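PDB 5KZT: Peptide/nickel transport system substrate-binding protein from Listeria monocytogenes serotype 1/2a, which binds peptides outside the cell and probably hands them to a membrane transporter for uptake. Local coordinates for residues A[510-513]-A[517-520]. Numbering follows the deposited sequence.
Sequences LQKN and PDYT
Lys512 lies across one face of the Tyr519 ring, and the two residues form the non-hydrogen-bonded pair of a short antiparallel hairpin. From the backbone, Lys512 CB first meets CE2 of the ring. CG is anti to the backbone N (chi1 178°), and a bend at chi2 then carries the chain over the ring. CD sits above the face, toward the rim, 3.4 Å from Tyr519 CZ, in a CH-pi contact. CE passes on toward Asp518 O. A second bend, at chi4 (75°), turns NZ back to the backbone. There NZ bonds to Asn513 O at 2.8 Å, in the carbonyl plane, and to Asp518 O at 3.2 Å. A water beside NZ leads on, weakly, to Asp518 OD2.

Asp518 O also accepts from Asn513 N at 2.8 Å, and the two donors come from opposite faces of its carbonyl plane. One step along, Thr520 N bonds to Gln511 O at 3.0 Å.

The Asn513 amide ties the turn from the other side of the hairpin. Its ND2 gives a nearly straight bond (173°) to Thr520 OG1, 2.9 Å away, and a second to Pro517 O at 3.0 Å. Both acceptors lie close to the amide plane. Gln511 NE2 donates to Asn513 OD1 at 2.8 Å, so three bonds fix the rotation of this buried amide. Gln511 NE2 also reaches Leu52 O.

Beyond the pair, Tyr519 OH bonds to Arg247, and Asn40, Asn43 and Gln44 of helix 36-45 hold the Tyr519 backbone. The arrangement is a two-stranded antiparallel beta hairpin, with a side-chain amide bracing its connection, packed against helix 36-45 near the C-terminal end of this family 5 solute-binding protein.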
loop_
_atom_site.group_PDB
_atom_site.type_symbol
_atom_site.label_atom_id
_atom_site.label_comp_id
_atom_site.label_asym_id
_atom_site.label_seq_id
_atom_site.Cartn_x
_atom_site.Cartn_y
_atom_site.Cartn_z
ATOM N N LEU A 510 1.123 -16.774 -12.079
ATOM C CA LEU A 510 1.072 -15.345 -11.742
ATOM C C LEU A 510 0.898 -15.245 -10.237
ATOM O O LEU A 510 -0.186 -15.482 -9.722
ATOM C CB LEU A 510 -0.071 -14.650 -12.473
ATOM C CG LEU A 510 -0.225 -13.141 -12.240
ATOM C CD1 LEU A 510 1.001 -12.413 -12.763
ATOM C CD2 LEU A 510 -1.499 -12.601 -12.887
ATOM N N GLN A 511 1.960 -14.931 -9.514
ATOM C CA GLN A 511 1.866 -14.942 -8.056
ATOM C C GLN A 511 1.259 -13.653 -7.543
ATOM O O GLN A 511 1.859 -12.594 -7.694
ATOM C CB GLN A 511 3.238 -15.149 -7.430
ATOM C CG GLN A 511 3.230 -15.102 -5.925
ATOM C CD GLN A 511 4.530 -15.607 -5.348
ATOM O OE1 GLN A 511 4.990 -16.698 -5.715
ATOM N NE2 GLN A 511 5.141 -14.826 -4.473
ATOM N N LYS A 512 0.074 -13.760 -6.933
ATOM C CA LYS A 512 -0.549 -12.658 -6.223
ATOM C C LYS A 512 -0.163 -12.788 -4.759
ATOM O O LYS A 512 -0.521 -13.750 -4.101
ATOM C CB LYS A 512 -2.079 -12.682 -6.380
ATOM C CG LYS A 512 -2.838 -11.582 -5.624
ATOM C CD LYS A 512 -2.638 -10.214 -6.264
ATOM C CE LYS A 512 -3.095 -9.083 -5.362
ATOM N NZ LYS A 512 -2.152 -8.825 -4.244
ATOM N N ASN A 513 0.555 -11.804 -4.249
ATOM C CA ASN A 513 0.932 -11.813 -2.845
ATOM C C ASN A 513 -0.207 -11.362 -1.950
ATOM O O ASN A 513 -0.905 -10.406 -2.289
ATOM C CB ASN A 513 2.164 -10.948 -2.670
ATOM C CG ASN A 513 3.342 -11.477 -3.482
ATOM O OD1 ASN A 513 3.625 -12.670 -3.430
ATOM N ND2 ASN A 513 4.009 -10.618 -4.236
ATOM N N PRO A 517 4.133 -5.902 -1.582
ATOM C CA PRO A 517 3.992 -5.658 -3.025
ATOM C C PRO A 517 3.058 -6.669 -3.701
ATOM O O PRO A 517 3.133 -7.864 -3.411
ATOM C CB PRO A 517 5.418 -5.819 -3.548
ATOM C CG PRO A 517 6.290 -5.429 -2.387
ATOM C CD PRO A 517 5.542 -5.827 -1.140
ATOM N N ASP A 518 2.192 -6.189 -4.583
ATOM C CA ASP A 518 1.031 -6.969 -5.032
ATOM C C ASP A 518 1.343 -8.280 -5.784
ATOM O O ASP A 518 0.683 -9.297 -5.553
ATOM C CB ASP A 518 0.110 -6.093 -5.868
ATOM C CG ASP A 518 -0.720 -5.126 -5.009
ATOM O OD1 ASP A 518 -0.216 -4.576 -4.000
ATOM O OD2 ASP A 518 -1.891 -4.897 -5.350
ATOM N N TYR A 519 2.332 -8.240 -6.663
ATOM C CA TYR A 519 2.668 -9.387 -7.507
ATOM C C TYR A 519 4.142 -9.723 -7.466
ATOM O O TYR A 519 4.983 -8.875 -7.144
ATOM C CB TYR A 519 2.237 -9.138 -8.956
ATOM C CG TYR A 519 0.746 -9.063 -9.116
ATOM C CD1 TYR A 519 0.062 -7.857 -8.965
ATOM C CD2 TYR A 519 -0.002 -10.213 -9.404
ATOM C CE1 TYR A 519 -1.322 -7.792 -9.116
ATOM C CE2 TYR A 519 -1.390 -10.157 -9.522
ATOM C CZ TYR A 519 -2.041 -8.951 -9.381
ATOM O OH TYR A 519 -3.425 -8.898 -9.533
ATOM N N THR A 520 4.440 -10.981 -7.772
ATOM C CA THR A 520 5.809 -11.419 -8.020
ATOM C C THR A 520 5.777 -12.152 -9.352
ATOM O O THR A 520 5.179 -13.231 -9.452
ATOM C CB THR A 520 6.330 -12.329 -6.908
ATOM O OG1 THR A 520 6.298 -11.616 -5.659
ATOM C CG2 THR A 520 7.775 -12.783 -7.212
HETATM O O HOH W 1 -3.519 -6.406 -3.358
#